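Kelch domain-containing protein (Colletotrichum graminicola M1.001, PDB 5C86) probably oxidises alcohols with molecular oxygen, as a copper-dependent fungal member of the galactose oxidase and glyoxal oxidase family. Local coordinates at residues 14-19 / 345-350; 7-12 / 364-369; 381-386 / 404-409. All coordinates share one frame; numbering follows the deposited sequence. Where two conformers were deposited one is given.

Interaction 1. Residues 14-19 / 345-350; sequences VVPVAV and TIWSGG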
loop_
_atom_site.group_PDB
_atom_site.type_symbol
_atom_site.label_atom_id
_atom_site.label_comp_id
_atom_site.label_asym_id
_atom_site.label_seq_id
_atom_site.Cartn_x
_atom_site.Cartn_y
_atom_site.Cartn_z
ATOM N N VAL A 14 -19.789 2.736 5.753
ATOM C CA VAL A 14 -19.403 1.282 5.576
ATOM C C VAL A 14 -18.064 1.133 6.329
ATOM O O VAL A 14 -17.355 2.142 6.580
ATOM C CB VAL A 14 -19.208 0.805 4.154
ATOM C CG1 VAL A 14 -20.419 1.081 3.269
ATOM C CG2 VAL A 14 -17.999 1.480 3.448
ATOM N N VAL A 15 -17.708 -0.067 6.830
ATOM C CA VAL A 15 -16.457 -0.210 7.528
ATOM C C VAL A 15 -15.370 -0.159 6.402
ATOM O O VAL A 15 -15.414 -0.882 5.406
ATOM C CB VAL A 15 -16.355 -1.546 8.276
ATOM C CG1 VAL A 15 -15.047 -1.651 9.006
ATOM C CG2 VAL A 15 -17.547 -1.683 9.281
ATOM N N PRO A 16 -14.371 0.757 6.618
ATOM C CA PRO A 16 -13.374 1.001 5.548
ATOM C C PRO A 16 -12.254 -0.033 5.608
ATOM O O PRO A 16 -11.128 0.260 6.078
ATOM C CB PRO A 16 -12.931 2.417 5.807
ATOM C CG PRO A 16 -13.092 2.611 7.249
ATOM C CD PRO A 16 -14.332 1.772 7.665
ATOM N N VAL A 17 -12.598 -1.228 5.168
ATOM C CA VAL A 17 -11.724 -2.371 5.229
ATOM C C VAL A 17 -10.704 -2.349 4.057
ATOM O O VAL A 17 -9.653 -3.015 4.124
ATOM C CB VAL A 17 -12.559 -3.682 5.232
ATOM C CG1 VAL A 17 -11.717 -4.928 5.115
ATOM C CG2 VAL A 17 -13.399 -3.671 6.525
ATOM N N ALA A 18 -11.057 -1.688 3.004
ATOM C CA ALA A 18 -10.197 -1.506 1.838
ATOM C C ALA A 18 -10.286 -0.030 1.550
ATOM O O ALA A 18 -11.388 0.564 1.551
ATOM C CB ALA A 18 -10.629 -2.339 0.694
ATOM N N VAL A 19 -9.150 0.597 1.193
ATOM C CA VAL A 19 -9.121 2.010 0.872
ATOM C C VAL A 19 -8.183 2.271 -0.279
ATOM O O VAL A 19 -7.208 1.516 -0.450
ATOM C CB VAL A 19 -8.741 2.904 2.026
ATOM C CG1 VAL A 19 -9.672 2.705 3.234
ATOM C CG2 VAL A 19 -7.293 2.715 2.475
ATOM N N THR A 345 -0.700 13.922 5.320
ATOM C CA THR A 345 -1.260 13.277 6.487
ATOM C C THR A 345 -1.505 11.788 6.099
ATOM O O THR A 345 -1.422 11.379 4.925
ATOM C CB THR A 345 -2.617 13.912 6.912
ATOM O OG1 THR A 345 -3.565 13.627 5.899
ATOM C CG2 THR A 345 -2.407 15.387 7.188
ATOM N N ILE A 346 -1.848 11.000 7.126
ATOM C CA ILE A 346 -2.039 9.570 6.976
ATOM C C ILE A 346 -3.383 9.153 7.526
ATOM O O ILE A 346 -3.661 9.366 8.710
ATOM C CB ILE A 346 -0.972 8.765 7.651
ATOM C CG1 ILE A 346 0.427 9.238 7.244
ATOM C CG2 ILE A 346 -1.137 7.298 7.257
ATOM C CD1 ILE A 346 1.608 8.456 7.800
ATOM N N TRP A 347 -4.202 8.647 6.670
ATOM C CA TRP A 347 -5.457 7.942 7.129
ATOM C C TRP A 347 -5.144 6.758 7.964
ATOM O O TRP A 347 -4.245 5.979 7.668
ATOM C CB TRP A 347 -6.256 7.499 5.937
ATOM C CG TRP A 347 -7.242 6.443 6.229
ATOM C CD1 TRP A 347 -7.095 5.095 5.898
ATOM C CD2 TRP A 347 -8.521 6.590 6.808
ATOM N NE1 TRP A 347 -8.215 4.396 6.324
ATOM C CE2 TRP A 347 -9.091 5.310 6.853
ATOM C CE3 TRP A 347 -9.218 7.672 7.348
ATOM C CZ2 TRP A 347 -10.380 5.089 7.418
ATOM C CZ3 TRP A 347 -10.503 7.460 7.903
ATOM C CH2 TRP A 347 -11.021 6.185 7.935
ATOM N N SER A 348 -5.882 6.609 9.084
ATOM C CA SER A 348 -5.913 5.362 9.905
ATOM C C SER A 348 -7.359 5.070 10.370
ATOM O O SER A 348 -7.966 5.973 10.997
ATOM C CB SER A 348 -5.035 5.523 11.106
ATOM O OG SER A 348 -5.204 4.451 12.017
ATOM N N GLY A 349 -7.864 3.905 9.976
ATOM C CA GLY A 349 -9.209 3.626 10.463
ATOM C C GLY A 349 -9.617 2.253 10.184
ATOM O O GLY A 349 -8.843 1.395 9.895
ATOM N N GLY A 350 -10.920 2.025 10.312
ATOM C CA GLY A 350 -11.425 0.667 10.087
ATOM C C GLY A 350 -11.231 -0.296 11.244
ATOM O O GLY A 350 -10.852 0.071 12.352
#
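Pro16 and Val19 pack against Trp347 in a buried, largely apolar contact between two adjacent blades of the seven-bladed Kelch beta-propeller. Segment 14-19 is the connection that enters the first blade through strand 18-21. Strand 346-350 is the second strand of the last blade, counted outward from the central axis. No hydrogen bond passes directly between the segments; they meet by van der Waals packing, with Thr337 bridging them.

The Trp347 indole is touched by both Pro16 and Val19. With its CG anti to the backbone N (chi1 161°), the ring extends from its own strand towards the neighbouring blade. Pro16 meets it at the rim, near the ring plane: Pro16 CG lies 3.7 Å from Trp347 CZ2, and the two side chains cross at about a right angle. Val19 comes in more obliquely at the pyrrole end, where Val19 CG1 is 3.8 Å from Trp347 NE1. That N-H is nevertheless satisfied, being bonded to the hydroxyl of Thr337. The same hydroxyl also bonds Pro16 O, so Thr337 on the innermost strand of the last blade ties the indole and the proline backbone together.

Pro16 is the centre of an inverse gamma turn, closed by a 2.8 Å hydrogen bond from Val17 N to Val15 O, which bends the chain sharply just ahead of strand 18-21. The bend sits over Gly350, whose backbone angles (phi 79°, psi -164°) suit glycine and whose lack of a side chain leaves Pro16 O its place. The side chain of Val15 lies about 6 Å from that of His335, a copper ligand of the enzyme, though no metal is bound in this model. At the Gly350 end, Pro16 CG approaches Gly350 N to 3.8 Å, and Val15 CG1 stands 4.4 Å from Gly350 CA.

Interaction 2. Residues 7-12 / 364-369; sequences GPMVKF and DGQFWS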
loop_
_atom_site.group_PDB
_atom_site.type_symbol
_atom_site.label_atom_id
_atom_site.label_comp_id
_atom_site.label_asym_id
_atom_site.label_seq_id
_atom_site.Cartn_x
_atom_site.Cartn_y
_atom_site.Cartn_z
ATOM N N GLY A 7 -6.430 14.523 13.618
ATOM C CA GLY A 7 -7.579 15.342 13.300
ATOM C C GLY A 7 -8.873 14.762 13.859
ATOM O O GLY A 7 -8.862 13.748 14.531
ATOM N N PRO A 8 -9.985 15.359 13.500
ATOM C CA PRO A 8 -11.234 14.845 14.050
ATOM C C PRO A 8 -11.632 13.500 13.479
ATOM O O PRO A 8 -11.204 13.105 12.357
ATOM C CB PRO A 8 -12.256 15.904 13.581
ATOM C CG PRO A 8 -11.623 16.529 12.371
ATOM C CD PRO A 8 -10.174 16.618 12.775
ATOM N N MET A 9 -12.462 12.759 14.228
ATOM C CA MET A 9 -12.938 11.466 13.773
ATOM C C MET A 9 -13.846 11.671 12.567
ATOM O O MET A 9 -14.708 12.553 12.582
ATOM C CB MET A 9 -13.712 10.675 14.866
ATOM C CG MET A 9 -12.931 10.168 16.096
ATOM S SD MET A 9 -11.904 8.662 16.050
ATOM C CE MET A 9 -12.263 7.970 14.496
ATOM N N VAL A 10 -13.636 10.835 11.550
ATOM C CA VAL A 10 -14.306 10.802 10.281
ATOM C C VAL A 10 -15.094 9.492 10.325
ATOM O O VAL A 10 -14.545 8.444 10.672
ATOM C CB VAL A 10 -13.244 10.807 9.170
ATOM C CG1 VAL A 10 -13.745 10.325 7.810
ATOM C CG2 VAL A 10 -12.675 12.226 9.095
ATOM N N LYS A 11 -16.351 9.530 9.942
ATOM C CA LYS A 11 -17.192 8.339 10.041
ATOM C C LYS A 11 -17.782 7.972 8.716
ATOM O O LYS A 11 -18.432 8.766 8.039
ATOM C CB LYS A 11 -18.315 8.628 11.051
ATOM C CG LYS A 11 -18.549 7.498 12.056
ATOM C CD LYS A 11 -20.022 7.457 12.491
ATOM C CE LYS A 11 -20.482 8.799 13.052
ATOM N NZ LYS A 11 -21.973 8.900 13.085
ATOM N N PHE A 12 -17.549 6.762 8.257
ATOM C CA PHE A 12 -18.050 6.338 7.039
ATOM C C PHE A 12 -19.352 5.495 7.242
ATOM O O PHE A 12 -19.476 4.837 8.244
ATOM C CB PHE A 12 -17.023 5.418 6.296
ATOM C CG PHE A 12 -15.884 6.193 5.645
ATOM C CD1 PHE A 12 -16.010 6.742 4.365
ATOM C CD2 PHE A 12 -14.678 6.277 6.300
ATOM C CE1 PHE A 12 -14.975 7.471 3.794
ATOM C CE2 PHE A 12 -13.622 6.989 5.721
ATOM C CZ PHE A 12 -13.776 7.563 4.473
ATOM N N ASP A 364 -15.102 4.290 11.614
ATOM C CA ASP A 364 -14.453 5.548 11.721
ATOM C C ASP A 364 -12.918 5.421 11.469
ATOM O O ASP A 364 -12.359 4.346 11.311
ATOM C CB ASP A 364 -14.717 6.138 13.063
ATOM C CG ASP A 364 -13.973 5.410 14.179
ATOM O OD1 ASP A 364 -13.828 4.178 14.117
ATOM O OD2 ASP A 364 -13.433 6.094 15.075
ATOM N N GLY A 365 -12.328 6.609 11.384
ATOM C CA GLY A 365 -10.900 6.760 11.418
ATOM C C GLY A 365 -10.575 8.210 11.532
ATOM O O GLY A 365 -11.459 9.024 11.795
ATOM N N GLN A 366 -9.295 8.529 11.446
ATOM C CA GLN A 366 -8.824 9.907 11.600
ATOM C C GLN A 366 -7.582 10.031 10.698
ATOM O O GLN A 366 -6.949 8.987 10.390
ATOM C CB GLN A 366 -8.378 10.230 13.008
ATOM C CG GLN A 366 -9.431 10.167 14.102
ATOM C CD GLN A 366 -8.832 10.179 15.508
ATOM O OE1 GLN A 366 -8.371 9.154 16.053
ATOM N NE2 GLN A 366 -8.834 11.344 16.109
ATOM N N PHE A 367 -7.168 11.259 10.452
ATOM C CA PHE A 367 -5.953 11.536 9.737
ATOM C C PHE A 367 -4.938 11.994 10.697
ATOM O O PHE A 367 -5.165 12.886 11.544
ATOM C CB PHE A 367 -6.254 12.595 8.658
ATOM C CG PHE A 367 -7.150 12.116 7.593
ATOM C CD1 PHE A 367 -6.710 11.384 6.435
ATOM C CD2 PHE A 367 -8.540 12.292 7.697
ATOM C CE1 PHE A 367 -7.533 10.957 5.515
ATOM C CE2 PHE A 367 -9.399 11.816 6.697
ATOM C CZ PHE A 367 -8.913 11.168 5.584
ATOM N N TRP A 368 -3.779 11.370 10.668
ATOM C CA TRP A 368 -2.678 11.741 11.523
ATOM C C TRP A 368 -1.737 12.702 10.765
ATOM O O TRP A 368 -1.328 12.409 9.646
ATOM C CB TRP A 368 -1.845 10.549 11.988
ATOM C CG TRP A 368 -0.727 10.850 12.877
ATOM C CD1 TRP A 368 -0.768 11.359 14.181
ATOM C CD2 TRP A 368 0.668 10.619 12.610
ATOM N NE1 TRP A 368 0.456 11.522 14.657
ATOM C CE2 TRP A 368 1.386 11.055 13.728
ATOM C CE3 TRP A 368 1.382 10.144 11.472
ATOM C CZ2 TRP A 368 2.771 10.940 13.816
ATOM C CZ3 TRP A 368 2.714 10.023 11.577
ATOM C CH2 TRP A 368 3.443 10.482 12.675
ATOM N N SER A 369 -1.456 13.824 11.377
ATOM C CA SER A 369 -0.513 14.791 10.841
ATOM C C SER A 369 0.824 14.497 11.447
ATOM O O SER A 369 1.061 14.641 12.690
ATOM C CB SER A 369 -0.919 16.250 11.175
ATOM O OG SER A 369 -2.046 16.648 10.499
HETATM O O HOH W 1 -8.923 13.474 10.980
#
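Met9, Asp364 and Gln366 have the largest shares of the surface buried where the N-terminal chain pairs antiparallel with strand 364-369, together nearly half of it. Gln366 makes the clearest side-chain bond: extended beyond CG, it sends NE2 to Gly7 O at 2.9 Å, with the acceptor 22° out of its amide plane. In the conformer described, Met9 bends back over that glutamine, SD 3.5 Å from Gln366 CD. Its methyl end is drawn implausibly close to the carboxylate of Asp364 and its placement there is doubtful. Asp364 is anchored independently by a salt bridge from OD1 to Arg332.

Beneath these side chains the backbones pair. Val10 and Gly365 form a hydrogen-bonded pair, Val10 N giving to Gly365 O at 2.8 Å and Gly365 N to Val10 O at 3.0 Å, while Lys11 and Asp364 follow as a non-hydrogen-bonded pair. Around Pro8 direct pairing lapses; a water accepts from Phe367 N and donates to Pro8 O, before Gly7 N resumes the bonding with Phe367 O (2.9 Å). Val10 CG2 touches the edge of the Phe367 ring.

Strand 5-11 is thereby the outermost strand of a blade whose other three strands, 364-369, 346-350 and 336-340, come from far along the chain, the ring closure familiar in beta-propellers; Tyr52 of strand 47-52, in the next blade, packs on Val10 and Phe367.

Interaction 3. Residues 381-386 / 404-409; sequences PAKRPV and TMQDAG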
loop_
_atom_site.group_PDB
_atom_site.type_symbol
_atom_site.label_atom_id
_atom_site.label_comp_id
_atom_site.label_asym_id
_atom_site.label_seq_id
_atom_site.Cartn_x
_atom_site.Cartn_y
_atom_site.Cartn_z
ATOM N N PRO A 381 1.183 24.296 13.508
ATOM C CA PRO A 381 1.213 23.998 12.106
ATOM C C PRO A 381 2.191 24.863 11.369
ATOM O O PRO A 381 2.205 26.140 11.469
ATOM C CB PRO A 381 -0.168 24.217 11.652
ATOM C CG PRO A 381 -1.040 23.885 12.857
ATOM C CD PRO A 381 -0.212 24.484 13.930
ATOM N N ALA A 382 3.122 24.219 10.666
ATOM C CA ALA A 382 4.093 24.918 9.865
ATOM C C ALA A 382 3.499 25.537 8.607
ATOM O O ALA A 382 2.514 25.078 8.024
ATOM C CB ALA A 382 5.197 23.902 9.446
ATOM N N LYS A 383 4.229 26.590 8.161
ATOM C CA LYS A 383 3.928 27.183 6.895
ATOM C C LYS A 383 4.562 26.247 5.857
ATOM O O LYS A 383 5.731 25.916 5.962
ATOM C CB LYS A 383 4.503 28.633 6.808
ATOM C CG LYS A 383 4.522 29.190 5.392
ATOM C CD LYS A 383 3.123 29.551 4.993
ATOM C CE LYS A 383 3.113 30.308 3.643
ATOM N NZ LYS A 383 3.964 29.651 2.629
ATOM N N ARG A 384 3.773 25.798 4.935
ATOM C CA ARG A 384 4.209 24.775 3.968
ATOM C C ARG A 384 4.619 25.442 2.692
ATOM O O ARG A 384 3.949 26.378 2.231
ATOM C CB ARG A 384 3.085 23.787 3.742
ATOM C CG ARG A 384 2.652 23.070 4.998
ATOM C CD ARG A 384 1.479 22.111 4.823
ATOM N NE ARG A 384 1.858 20.972 4.008
ATOM C CZ ARG A 384 1.188 19.846 3.951
ATOM N NH1 ARG A 384 0.002 19.777 4.597
ATOM N NH2 ARG A 384 1.639 18.840 3.248
ATOM N N PRO A 385 5.602 24.840 1.990
ATOM C CA PRO A 385 5.839 25.297 0.630
ATOM C C PRO A 385 4.731 24.849 -0.310
ATOM O O PRO A 385 3.882 24.021 0.061
ATOM C CB PRO A 385 7.204 24.637 0.324
ATOM C CG PRO A 385 7.195 23.384 1.091
ATOM C CD PRO A 385 6.391 23.651 2.352
ATOM N N VAL A 386 4.683 25.417 -1.506
ATOM C CA VAL A 386 3.666 25.168 -2.503
ATOM C C VAL A 386 4.338 24.898 -3.899
ATOM O O VAL A 386 5.132 25.714 -4.339
ATOM C CB VAL A 386 2.727 26.365 -2.622
ATOM C CG1 VAL A 386 1.720 26.179 -3.725
ATOM C CG2 VAL A 386 2.000 26.604 -1.249
ATOM N N THR A 404 8.124 24.072 -10.272
ATOM C CA THR A 404 8.330 25.511 -9.870
ATOM C C THR A 404 7.608 25.726 -8.538
ATOM O O THR A 404 6.425 25.478 -8.450
ATOM C CB THR A 404 7.726 26.405 -10.920
ATOM O OG1 THR A 404 8.361 26.122 -12.180
ATOM C CG2 THR A 404 7.953 27.852 -10.561
ATOM N N MET A 405 8.363 26.134 -7.550
ATOM C CA MET A 405 7.919 26.411 -6.187
ATOM C C MET A 405 7.463 27.833 -6.103
ATOM O O MET A 405 8.044 28.732 -6.726
ATOM C CB MET A 405 9.007 26.126 -5.175
ATOM C CG MET A 405 9.600 24.709 -5.274
ATOM S SD MET A 405 8.325 23.416 -5.136
ATOM C CE MET A 405 7.767 23.765 -3.472
ATOM N N GLN A 406 6.494 28.057 -5.244
ATOM C CA GLN A 406 5.971 29.412 -4.989
ATOM C C GLN A 406 7.002 30.344 -4.394
ATOM O O GLN A 406 7.090 31.527 -4.838
ATOM C CB GLN A 406 4.752 29.278 -4.091
ATOM C CG GLN A 406 4.078 30.642 -3.786
ATOM C CD GLN A 406 2.909 30.366 -2.868
ATOM O OE1 GLN A 406 1.920 29.913 -3.324
ATOM N NE2 GLN A 406 3.115 30.442 -1.581
ATOM N N ASP A 407 7.764 29.860 -3.420
ATOM C CA ASP A 407 8.716 30.610 -2.623
ATOM C C ASP A 407 10.142 30.075 -2.877
ATOM O O ASP A 407 10.392 28.881 -2.854
ATOM C CB ASP A 407 8.423 30.450 -1.120
ATOM C CG ASP A 407 6.912 30.452 -0.790
ATOM O OD1 ASP A 407 6.381 31.592 -0.914
ATOM O OD2 ASP A 407 6.253 29.346 -0.502
ATOM N N ALA A 408 11.124 30.937 -3.018
ATOM C CA ALA A 408 12.540 30.502 -3.149
ATOM C C ALA A 408 13.003 29.788 -1.956
ATOM O O ALA A 408 12.655 30.120 -0.830
ATOM C CB ALA A 408 13.438 31.707 -3.422
ATOM N N GLY A 409 13.816 28.767 -2.149
ATOM C CA GLY A 409 14.417 28.087 -1.074
ATOM C C GLY A 409 15.332 26.952 -1.552
ATOM O O GLY A 409 15.499 26.786 -2.731
HETATM O O HOH W 2 4.232 32.186 0.654
HETATM O O HOH W 3 7.080 27.311 -1.837
#
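Gln406 N donates to Val386 O at 2.9 Å and 162°, the sole direct hydrogen bond between segments 381-386 and 404-409. A water continues the join one step further: it accepts from Val386 N and from Asp407 N, both at 3.1 Å, and donates to Asp407 OD2 at 2.6 Å. Two backbone amides and a carboxylate oxygen are thus served by one solvent molecule, and the carboxylate is held beside the chain ahead of Val386.

Farther out, Lys383 reaches towards the same aspartate. Bends at chi2 and chi4 bring its NZ back over its own segment, where it makes a weak bond to Arg384 O and a long salt bridge to Asp407 OD2 (3.9 Å). A second water bridges the pair, accepting from Lys383 NZ and, weakly, from Gln406 NE2 while donating to Asp407 OD1.

The packing has two parts. Gln406 runs extended across Val386, with OE1 3.7 Å from Val386 CB. On the buried side, Met405 curls through its bent chi2 and chi3 so that Met405 CE lies 3.9 Å from Pro385 CB and also against the Val386 carbonyl; Tyr411 covers Pro385 further.

Far from the copper ligands, this is structural packing in the C-terminal domain. Segment 381-386 leads into strand 387-390, which pairs antiparallel with strand 400-405, and the contact prolongs that pairing past the strand ends in the galactose oxidase-like early set (E-set) beta-sandwich.

Interactions 1 and 2 share the last propeller blade, with centres 9 Å apart: strands 346-350 and 364-369 are neighbours in it, joined by Ile346 O and Trp368 N (2.8 Å), and Phe12 CE2 packs 3.5 Å from Trp347 CH2. One N-terminal run therefore closes the blade in interaction 2 and crosses to the first blade in interaction 1. Arg332 bonds to both, through Gly350 O and Asp364. Copper is not bound in this apo model; of its ligands, His335 has its side chain about 6 Å from that of Val15 in interaction 1 and about 12 Å from that of Asp364 in interaction 2. Interaction 3 is apart, its centre 29 and 26 Å from theirs, in the domain that also supplies His423.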